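Local atomic coordinates of putative cytoplasmic protein (Enterobacter cloacae, PDB entry 4HFL), a protein that probably cleaves amide bonds of bacterial peptidoglycan as Tae4, a type VI secretion amidase effector inhibited by the immunity protein Tai4. Residues 25-30 / 63-68; 55-60 / 93-98; 125-130 / 142-147. All blocks are in the same frame, centred on the assembly; numbering follows the deposited sequence.

How the contacts relate
Contacts 1 and 2 share helix 59-69 and interlock along the chain: segments 25-30, 55-60, 63-68 and 93-98 alternate between them, and contact 3 follows in series. The centres of contacts 1 and 2 lie about 14 Å apart, and Met98 of contact 2 packs against Met63, Ser64 and Leu67 of contact 1. Contact 3 joins strands 126-133 and 138-145 of the four-stranded antiparallel sheet, its centre about 12 Å from that of contact 1 and about 16 Å from that of contact 2. Val142 on the outer strand touches Met63, Cys59, Val95 and Met98. The helices thus pack on the sheet face carrying Val142, Leu144, Ile127 and Ile129, a layout consistent with clan CA peptidases.

Contact 1: residues 25-30 / 63-68; sequences WNRFKE and MSYVLN
A helix-helix packing in the helical part of this clan CA amidase fold sets Arg27, Phe28 and Glu30 of helix 21-30 against Met63, Tyr65 and Val66 of helix 59-69. The two segments run at 140° to each other, their axes 8.8 Å apart at closest approach, with Arg27 and Val66 where the backbones come nearest. Val66 presses one methyl, CG2, into the opposing turn, 3.6 Å from Phe28 N and also against Phe28 CB. Tyr65 has CG anti to its backbone N (chi1 170°), which carries the ring across to the other helix; its edge meets Arg27 O, 3.4 Å from CE2, while Arg27 CB lies obliquely to the ring, 3.7 Å from the same carbon. Farther out, the phenol OH donates to Glu30 OE1, but the modelled separation of 2.3 Å is too short to be taken at face value. Arg27 bends at chi2 and chi3 and grips the same carboxylate side-on, NE to Glu30 OE1 at 2.8 Å and NH2 to Glu30 OE2 at 2.6 Å. Both oxygens lie near the guanidinium plane, yet are approached from above the carboxylate plane. This salt bridge probably favours the ionised acid. On the inner side, Thr143 and Leu144 of strand 138-145 touch Phe28, while Val142 touches Met63. There a Met-aromatic contact forms: Met63 SD lies in the plane of the Phe28 ring, at its edge, 3.8 Å from CE1.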
loop_
_atom_site.group_PDB
_atom_site.type_symbol
_atom_site.label_atom_id
_atom_site.label_comp_id
_atom_site.label_asym_id
_atom_site.label_seq_id
_atom_site.Cartn_x
_atom_site.Cartn_y
_atom_site.Cartn_z
ATOM N N TRP A 25 -9.500 -3.995 -5.100
ATOM C CA TRP A 25 -10.423 -3.107 -4.397
ATOM C C TRP A 25 -11.217 -3.843 -3.319
ATOM O O TRP A 25 -11.447 -3.308 -2.213
ATOM C CB TRP A 25 -11.376 -2.433 -5.393
ATOM C CG TRP A 25 -12.176 -1.337 -4.752
ATOM C CD1 TRP A 25 -13.414 -1.445 -4.168
ATOM C CD2 TRP A 25 -11.784 0.041 -4.612
ATOM N NE1 TRP A 25 -13.810 -0.215 -3.679
ATOM C CE2 TRP A 25 -12.828 0.708 -3.942
ATOM C CE3 TRP A 25 -10.650 0.770 -4.991
ATOM C CZ2 TRP A 25 -12.766 2.067 -3.648
ATOM C CZ3 TRP A 25 -10.600 2.110 -4.701
ATOM C CH2 TRP A 25 -11.648 2.745 -4.039
ATOM N N ASN A 26 -11.633 -5.068 -3.648
ATOM C CA ASN A 26 -12.401 -5.917 -2.731
ATOM C C ASN A 26 -11.608 -6.371 -1.504
ATOM O O ASN A 26 -12.085 -6.262 -0.350
ATOM C CB ASN A 26 -12.963 -7.138 -3.478
ATOM C CG ASN A 26 -14.034 -6.767 -4.491
ATOM O OD1 ASN A 26 -14.572 -5.656 -4.466
ATOM N ND2 ASN A 26 -14.366 -7.708 -5.379
ATOM N N ARG A 27 -10.392 -6.876 -1.736
ATOM C CA ARG A 27 -9.541 -7.239 -0.592
ATOM C C ARG A 27 -9.223 -6.009 0.298
ATOM O O ARG A 27 -9.285 -6.057 1.561
ATOM C CB ARG A 27 -8.252 -7.946 -1.057
ATOM C CG ARG A 27 -8.458 -9.171 -1.975
ATOM C CD ARG A 27 -9.003 -10.434 -1.236
ATOM N NE ARG A 27 -10.431 -10.316 -0.941
ATOM C CZ ARG A 27 -11.394 -10.437 -1.847
ATOM N NH1 ARG A 27 -11.088 -10.686 -3.118
ATOM N NH2 ARG A 27 -12.668 -10.298 -1.484
ATOM N N PHE A 28 -8.904 -4.896 -0.360
ATOM C CA PHE A 28 -8.619 -3.672 0.391
ATOM C C PHE A 28 -9.817 -3.292 1.259
ATOM O O PHE A 28 -9.661 -2.969 2.444
ATOM C CB PHE A 28 -8.237 -2.504 -0.518
ATOM C CG PHE A 28 -7.585 -1.346 0.227
ATOM C CD1 PHE A 28 -6.224 -1.112 0.118
ATOM C CD2 PHE A 28 -8.341 -0.505 1.044
ATOM C CE1 PHE A 28 -5.617 -0.047 0.803
ATOM C CE2 PHE A 28 -7.745 0.558 1.729
ATOM C CZ PHE A 28 -6.390 0.787 1.602
ATOM N N LYS A 29 -11.008 -3.324 0.668
ATOM C CA LYS A 29 -12.221 -3.055 1.425
ATOM C C LYS A 29 -12.234 -3.940 2.650
ATOM O O LYS A 29 -12.517 -3.457 3.751
ATOM C CB LYS A 29 -13.484 -3.291 0.580
ATOM C CG LYS A 29 -13.928 -2.069 -0.234
ATOM C CD LYS A 29 -15.409 -2.159 -0.628
ATOM C CE LYS A 29 -15.992 -0.774 -0.916
ATOM N NZ LYS A 29 -17.427 -0.827 -1.338
ATOM N N GLU A 30 -11.895 -5.222 2.469
ATOM C CA GLU A 30 -11.828 -6.120 3.632
ATOM C C GLU A 30 -10.889 -5.616 4.731
ATOM O O GLU A 30 -11.172 -5.808 5.920
ATOM C CB GLU A 30 -11.440 -7.544 3.226
ATOM C CG GLU A 30 -12.528 -8.302 2.466
ATOM C CD GLU A 30 -11.983 -9.517 1.741
ATOM O OE1 GLU A 30 -10.759 -9.762 1.801
ATOM O OE2 GLU A 30 -12.780 -10.233 1.108
ATOM N N MET A 63 -1.698 -3.347 2.352
ATOM C CA MET A 63 -1.248 -3.622 0.982
ATOM C C MET A 63 -0.635 -5.017 0.814
ATOM O O MET A 63 -0.735 -5.637 -0.260
ATOM C CB MET A 63 -0.260 -2.549 0.544
ATOM C CG MET A 63 -0.910 -1.194 0.320
ATOM S SD MET A 63 -2.332 -1.166 -0.821
ATOM C CE MET A 63 -1.732 -2.154 -2.207
ATOM N N SER A 64 -0.000 -5.507 1.879
ATOM C CA SER A 64 0.516 -6.878 1.895
ATOM C C SER A 64 -0.632 -7.864 1.802
ATOM O O SER A 64 -0.532 -8.870 1.087
ATOM C CB SER A 64 1.326 -7.136 3.173
ATOM O OG SER A 64 2.491 -6.321 3.204
ATOM N N TYR A 65 -1.724 -7.591 2.522
ATOM C CA TYR A 65 -2.903 -8.472 2.458
ATOM C C TYR A 65 -3.484 -8.475 1.033
ATOM O O TYR A 65 -3.782 -9.544 0.455
ATOM C CB TYR A 65 -3.959 -8.047 3.495
ATOM C CG TYR A 65 -5.301 -8.747 3.351
ATOM C CD1 TYR A 65 -5.533 -9.975 3.955
ATOM C CD2 TYR A 65 -6.339 -8.173 2.621
ATOM C CE1 TYR A 65 -6.749 -10.618 3.829
ATOM C CE2 TYR A 65 -7.568 -8.822 2.482
ATOM C CZ TYR A 65 -7.766 -10.041 3.091
ATOM O OH TYR A 65 -8.983 -10.697 2.969
ATOM N N VAL A 66 -3.629 -7.277 0.458
ATOM C CA VAL A 66 -4.140 -7.158 -0.914
ATOM C C VAL A 66 -3.292 -7.958 -1.893
ATOM O O VAL A 66 -3.821 -8.762 -2.671
ATOM C CB VAL A 66 -4.212 -5.671 -1.370
ATOM C CG1 VAL A 66 -4.445 -5.567 -2.876
ATOM C CG2 VAL A 66 -5.313 -4.942 -0.603
ATOM N N LEU A 67 -1.981 -7.735 -1.867
ATOM C CA LEU A 67 -1.087 -8.441 -2.788
ATOM C C LEU A 67 -1.128 -9.949 -2.562
ATOM O O LEU A 67 -1.176 -10.707 -3.519
ATOM C CB LEU A 67 0.341 -7.935 -2.658
ATOM C CG LEU A 67 0.565 -6.487 -3.110
ATOM C CD1 LEU A 67 1.976 -6.053 -2.802
ATOM C CD2 LEU A 67 0.302 -6.369 -4.587
ATOM N N ASN A 68 -1.130 -10.382 -1.302
ATOM C CA ASN A 68 -1.128 -11.810 -0.977
ATOM C C ASN A 68 -2.348 -12.495 -1.516
ATOM O O ASN A 68 -2.269 -13.620 -2.023
ATOM C CB ASN A 68 -1.076 -12.033 0.551
ATOM C CG ASN A 68 0.343 -12.004 1.106
ATOM O OD1 ASN A 68 1.292 -12.464 0.453
ATOM N ND2 ASN A 68 0.497 -11.459 2.319
#

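Contact 2: residues 55-60 / 93-98; sequences FKNACP and FRVKDM
Phe55 and Phe93 lay their rings over each other in an offset stack, planes only 10° from parallel and centroids 4.1 Å apart. The overlap is displaced so that Phe93 CB, rather than its ring centre, sits directly above the middle of the Phe55 ring, a CH-pi contact of 3.5 Å from CB to the centroid. In return, Phe55 CE1 lies over one face of the Phe93 ring near its rim, 3.3 Å from Phe93 CG. Phe93 adopts the crowded position for CG, between backbone N and carbonyl carbon (chi1 57°), which lets CB and ring together lie flat on Phe55. Ile50 of helix 44-52 and Ile61 also pack on Phe55.

Beyond the stack, Pro60 turns its ring toward the chain opposite and rests CG on the Phe93 carbonyl carbon at 3.4 Å, while CB approaches Arg94 O and Met98 CB. Met98 bends back at chi2 and chi3, bringing its methyl CE near Pro60 O. Cys59 SG meets Val95 CG2 at 3.9 Å, and Val95 CB also touches Asn57 ND2. Asn57 OD1 accepts a capping bond from Cys59 N, which sits well above the carbonyl plane. Arg94 takes the N-cap position of helix 95-106.

One water ties the two backbones together, donating to Asn57 O at 2.9 Å and to Phe93 O at 2.7 Å. Cys59, near the start of helix 59-69 and touching His141 on the neighbouring strand, is consistent with the Cys-His pair of clan CA enzymes. The chemistry is largely apolar, with this water letting two carbonyl acceptors face each other without direct contact, and the Asn57 cap probably helps to fix the turn leading to Cys59.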
loop_
_atom_site.group_PDB
_atom_site.type_symbol
_atom_site.label_atom_id
_atom_site.label_comp_id
_atom_site.label_asym_id
_atom_site.label_seq_id
_atom_site.Cartn_x
_atom_site.Cartn_y
_atom_site.Cartn_z
ATOM N N PHE A 55 4.233 -2.164 15.429
ATOM C CA PHE A 55 3.673 -1.767 14.132
ATOM C C PHE A 55 2.628 -0.684 14.375
ATOM O O PHE A 55 1.610 -0.940 15.022
ATOM C CB PHE A 55 2.980 -2.938 13.399
ATOM C CG PHE A 55 3.877 -4.116 13.094
ATOM C CD1 PHE A 55 5.235 -4.083 13.369
ATOM C CD2 PHE A 55 3.348 -5.265 12.519
ATOM C CE1 PHE A 55 6.038 -5.179 13.099
ATOM C CE2 PHE A 55 4.155 -6.363 12.240
ATOM C CZ PHE A 55 5.498 -6.313 12.525
ATOM N N LYS A 56 2.867 0.515 13.851
ATOM C CA LYS A 56 1.928 1.625 14.016
ATOM C C LYS A 56 1.308 2.076 12.689
ATOM O O LYS A 56 0.366 2.882 12.680
ATOM C CB LYS A 56 2.614 2.812 14.708
ATOM C CG LYS A 56 3.066 2.539 16.151
ATOM C CD LYS A 56 3.962 3.674 16.655
ATOM C CE LYS A 56 4.415 3.441 18.086
ATOM N NZ LYS A 56 5.459 4.434 18.479
ATOM N N ASN A 57 1.838 1.562 11.578
ATOM C CA ASN A 57 1.322 1.905 10.259
ATOM C C ASN A 57 0.551 0.737 9.627
ATOM O O ASN A 57 1.118 -0.325 9.331
ATOM C CB ASN A 57 2.458 2.388 9.340
ATOM C CG ASN A 57 1.948 3.168 8.128
ATOM O OD1 ASN A 57 0.736 3.305 7.920
ATOM N ND2 ASN A 57 2.879 3.691 7.327
ATOM N N ALA A 58 -0.750 0.940 9.440
ATOM C CA ALA A 58 -1.624 -0.081 8.869
ATOM C C ALA A 58 -1.359 -0.254 7.375
ATOM O O ALA A 58 -1.595 -1.324 6.810
ATOM C CB ALA A 58 -3.084 0.283 9.118
ATOM N N CYS A 59 -0.855 0.802 6.745
ATOM C CA CYS A 59 -0.755 0.867 5.280
ATOM C C CYS A 59 -0.006 -0.296 4.574
ATOM O O CYS A 59 -0.572 -0.954 3.676
ATOM C CB CYS A 59 -0.244 2.253 4.848
ATOM S SG CYS A 59 0.322 2.343 3.158
ATOM N N PRO A 60 1.252 -0.568 4.975
ATOM C CA PRO A 60 1.980 -1.668 4.318
ATOM C C PRO A 60 1.398 -3.045 4.626
ATOM O O PRO A 60 1.555 -3.970 3.815
ATOM C CB PRO A 60 3.399 -1.544 4.902
ATOM C CG PRO A 60 3.208 -0.800 6.226
ATOM C CD PRO A 60 2.095 0.150 5.959
ATOM N N PHE A 93 5.632 -4.344 7.152
ATOM C CA PHE A 93 5.109 -3.403 8.135
ATOM C C PHE A 93 5.815 -2.033 8.041
ATOM O O PHE A 93 5.505 -1.121 8.813
ATOM C CB PHE A 93 5.208 -3.989 9.549
ATOM C CG PHE A 93 6.604 -4.385 9.944
ATOM C CD1 PHE A 93 7.448 -3.467 10.562
ATOM C CD2 PHE A 93 7.073 -5.666 9.694
ATOM C CE1 PHE A 93 8.736 -3.818 10.932
ATOM C CE2 PHE A 93 8.357 -6.030 10.066
ATOM C CZ PHE A 93 9.196 -5.096 10.681
ATOM N N ARG A 94 6.736 -1.904 7.078
ATOM C CA ARG A 94 7.373 -0.623 6.741
ATOM C C ARG A 94 6.944 -0.139 5.355
ATOM O O ARG A 94 7.058 -0.867 4.354
ATOM C CB ARG A 94 8.898 -0.741 6.793
ATOM C CG ARG A 94 9.452 -0.852 8.200
ATOM C CD ARG A 94 10.895 -1.326 8.188
ATOM N NE ARG A 94 11.258 -1.977 9.448
ATOM C CZ ARG A 94 12.450 -2.510 9.704
ATOM N NH1 ARG A 94 13.406 -2.466 8.789
ATOM N NH2 ARG A 94 12.687 -3.086 10.877
ATOM N N VAL A 95 6.457 1.094 5.280
ATOM C CA VAL A 95 5.910 1.574 4.014
ATOM C C VAL A 95 6.978 1.713 2.916
ATOM O O VAL A 95 6.692 1.512 1.730
ATOM C CB VAL A 95 5.065 2.861 4.198
ATOM C CG1 VAL A 95 5.957 4.086 4.403
ATOM C CG2 VAL A 95 4.138 3.056 3.015
ATOM N N LYS A 96 8.209 2.030 3.311
ATOM C CA LYS A 96 9.317 2.157 2.354
ATOM C C LYS A 96 9.583 0.823 1.652
ATOM O O LYS A 96 9.949 0.782 0.467
ATOM C CB LYS A 96 10.575 2.657 3.074
ATOM C CG LYS A 96 11.727 1.672 3.094
ATOM C CD LYS A 96 12.433 1.662 4.449
ATOM C CE LYS A 96 13.506 0.577 4.484
ATOM N NZ LYS A 96 14.030 0.334 5.855
ATOM N N ASP A 97 9.370 -0.269 2.383
ATOM C CA ASP A 97 9.566 -1.610 1.840
ATOM C C ASP A 97 8.487 -1.958 0.818
ATOM O O ASP A 97 8.772 -2.566 -0.214
ATOM C CB ASP A 97 9.553 -2.650 2.962
ATOM C CG ASP A 97 10.763 -2.550 3.881
ATOM O OD1 ASP A 97 11.773 -1.921 3.498
ATOM O OD2 ASP A 97 10.706 -3.126 4.985
ATOM N N MET A 98 7.243 -1.588 1.108
ATOM C CA MET A 98 6.151 -1.848 0.171
ATOM C C MET A 98 6.383 -1.026 -1.102
ATOM O O MET A 98 6.244 -1.524 -2.237
ATOM C CB MET A 98 4.813 -1.485 0.821
ATOM C CG MET A 98 3.594 -1.642 -0.082
ATOM S SD MET A 98 3.463 -3.276 -0.859
ATOM C CE MET A 98 3.329 -4.350 0.583
HETATM O O HOH W 1 3.533 -0.993 10.711
#

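Contact 3: residues 125-130 / 142-147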
loop_
_atom_site.group_PDB
_atom_site.type_symbol
_atom_site.label_atom_id
_atom_site.label_comp_id
_atom_site.label_asym_id
_atom_site.label_seq_id
_atom_site.Cartn_x
_atom_site.Cartn_y
_atom_site.Cartn_z
ATOM N N GLN A 125 -7.473 4.100 -13.075
ATOM C CA GLN A 125 -7.756 3.320 -11.865
ATOM C C GLN A 125 -6.579 2.380 -11.616
ATOM O O GLN A 125 -6.020 1.803 -12.564
ATOM C CB GLN A 125 -9.071 2.522 -12.011
ATOM C CG GLN A 125 -9.052 1.392 -13.054
ATOM C CD GLN A 125 -10.382 0.668 -13.147
ATOM O OE1 GLN A 125 -11.436 1.242 -12.828
ATOM N NE2 GLN A 125 -10.348 -0.605 -13.587
ATOM N N GLY A 126 -6.173 2.238 -10.358
ATOM C CA GLY A 126 -5.075 1.338 -10.052
ATOM C C GLY A 126 -4.451 1.554 -8.687
ATOM O O GLY A 126 -5.092 2.047 -7.763
ATOM N N ILE A 127 -3.188 1.161 -8.565
ATOM C CA ILE A 127 -2.445 1.309 -7.321
ATOM C C ILE A 127 -1.685 2.629 -7.346
ATOM O O ILE A 127 -1.016 2.938 -8.324
ATOM C CB ILE A 127 -1.404 0.180 -7.176
ATOM C CG1 ILE A 127 -2.098 -1.173 -7.006
ATOM C CG2 ILE A 127 -0.445 0.461 -5.995
ATOM C CD1 ILE A 127 -1.125 -2.334 -6.963
ATOM N N ILE A 128 -1.749 3.394 -6.258
ATOM C CA ILE A 128 -1.068 4.686 -6.220
ATOM C C ILE A 128 -0.239 4.859 -4.933
ATOM O O ILE A 128 -0.687 4.496 -3.841
ATOM C CB ILE A 128 -2.078 5.858 -6.450
ATOM C CG1 ILE A 128 -1.350 7.160 -6.791
ATOM C CG2 ILE A 128 -3.009 6.048 -5.242
ATOM C CD1 ILE A 128 -2.305 8.249 -7.290
ATOM N N ILE A 129 0.978 5.384 -5.084
ATOM C CA ILE A 129 1.866 5.684 -3.959
ATOM C C ILE A 129 2.096 7.192 -3.883
ATOM O O ILE A 129 2.575 7.799 -4.849
ATOM C CB ILE A 129 3.273 5.076 -4.168
ATOM C CG1 ILE A 129 3.221 3.550 -4.302
ATOM C CG2 ILE A 129 4.226 5.508 -3.045
ATOM C CD1 ILE A 129 4.571 2.956 -4.707
ATOM N N PHE A 130 1.812 7.780 -2.726
ATOM C CA PHE A 130 2.061 9.193 -2.483
ATOM C C PHE A 130 3.257 9.291 -1.554
ATOM O O PHE A 130 3.210 8.750 -0.470
ATOM C CB PHE A 130 0.872 9.807 -1.742
ATOM C CG PHE A 130 -0.425 9.756 -2.503
ATOM C CD1 PHE A 130 -0.685 10.657 -3.526
ATOM C CD2 PHE A 130 -1.395 8.814 -2.180
ATOM C CE1 PHE A 130 -1.892 10.620 -4.216
ATOM C CE2 PHE A 130 -2.601 8.778 -2.860
ATOM C CZ PHE A 130 -2.850 9.683 -3.883
ATOM N N VAL A 142 0.464 4.191 0.534
ATOM C CA VAL A 142 0.143 3.390 -0.635
ATOM C C VAL A 142 -1.333 3.027 -0.549
ATOM O O VAL A 142 -1.811 2.614 0.510
ATOM C CB VAL A 142 0.992 2.115 -0.660
ATOM C CG1 VAL A 142 0.628 1.261 -1.865
ATOM C CG2 VAL A 142 2.474 2.459 -0.667
ATOM N N THR A 143 -2.062 3.195 -1.647
ATOM C CA THR A 143 -3.511 2.945 -1.603
ATOM C C THR A 143 -4.008 2.616 -3.004
ATOM O O THR A 143 -3.199 2.425 -3.929
ATOM C CB THR A 143 -4.284 4.170 -0.993
ATOM O OG1 THR A 143 -5.655 3.825 -0.756
ATOM C CG2 THR A 143 -4.222 5.383 -1.924
ATOM N N LEU A 144 -5.325 2.536 -3.169
ATOM C CA LEU A 144 -5.910 2.319 -4.494
ATOM C C LEU A 144 -6.675 3.569 -4.889
ATOM O O LEU A 144 -7.223 4.252 -4.023
ATOM C CB LEU A 144 -6.884 1.139 -4.485
ATOM C CG LEU A 144 -6.319 -0.199 -3.999
ATOM C CD1 LEU A 144 -7.408 -1.254 -3.961
ATOM C CD2 LEU A 144 -5.189 -0.665 -4.897
ATOM N N TRP A 145 -6.727 3.837 -6.194
ATOM C CA TRP A 145 -7.398 5.013 -6.754
ATOM C C TRP A 145 -8.356 4.536 -7.843
ATOM O O TRP A 145 -7.962 3.753 -8.698
ATOM C CB TRP A 145 -6.333 5.960 -7.337
ATOM C CG TRP A 145 -6.840 6.968 -8.331
ATOM C CD1 TRP A 145 -6.758 6.890 -9.694
ATOM C CD2 TRP A 145 -7.490 8.214 -8.038
ATOM N NE1 TRP A 145 -7.314 8.016 -10.267
ATOM C CE2 TRP A 145 -7.769 8.842 -9.274
ATOM C CE3 TRP A 145 -7.848 8.866 -6.854
ATOM C CZ2 TRP A 145 -8.405 10.085 -9.355
ATOM C CZ3 TRP A 145 -8.477 10.096 -6.934
ATOM C CH2 TRP A 145 -8.761 10.688 -8.176
ATOM N N ASN A 146 -9.608 4.985 -7.809
ATOM C CA ASN A 146 -10.612 4.464 -8.742
ATOM C C ASN A 146 -10.997 5.463 -9.830
ATOM O O ASN A 146 -11.936 5.217 -10.599
ATOM C CB ASN A 146 -11.878 3.980 -7.996
ATOM C CG ASN A 146 -12.768 5.135 -7.527
ATOM O OD1 ASN A 146 -12.353 6.299 -7.516
ATOM N ND2 ASN A 146 -13.996 4.813 -7.129
ATOM N N GLY A 147 -10.291 6.593 -9.885
ATOM C CA GLY A 147 -10.605 7.621 -10.868
ATOM C C GLY A 147 -11.261 8.824 -10.221
ATOM O O GLY A 147 -11.408 9.877 -10.857
#
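Val142, midway along strand 138-145, lies beside Ile129, the two side chains alongside and pointing the same way, with Val142 CG2 3.9 Å from Ile129 CG1. Thr143 forms a hydrogen-bonded pair with Ile128: Ile128 N donates to Thr143 O at 2.9 Å in an almost straight bond (178°), and Thr143 N returns one to Ile128 O. On the reverse side of the sheet from Val142, Thr143 CG2 meets Ile128 CG2 at 3.6 Å and the edge of the Phe130 ring. Its OG1, anti to the backbone N (chi1 -171°), instead bonds to Asp152 and Ser151. Leu144 returns to the side of Ile127 and Ile129, its CD2 3.8 Å from Ile127 CG1, beneath Trp25 and Phe28 of helix 21-30. Trp145 exchanges two backbone bonds with Gly126, and its CB lies 3.9 Å from Ile128 CG2; the indole NE1 bonds to Phe121 O. Asn146 leaves the strand next to Gln125, its OD1 taken by Asn148 N and Ile149 N. The alternating hydrogen-bonded and non-hydrogen-bonded pairs are those of antiparallel strands; following each other in the chain, the two form a beta hairpin at the edge of the four-stranded sheet, 138-145 outermost and 166-174 flanking 126-133 on its other side.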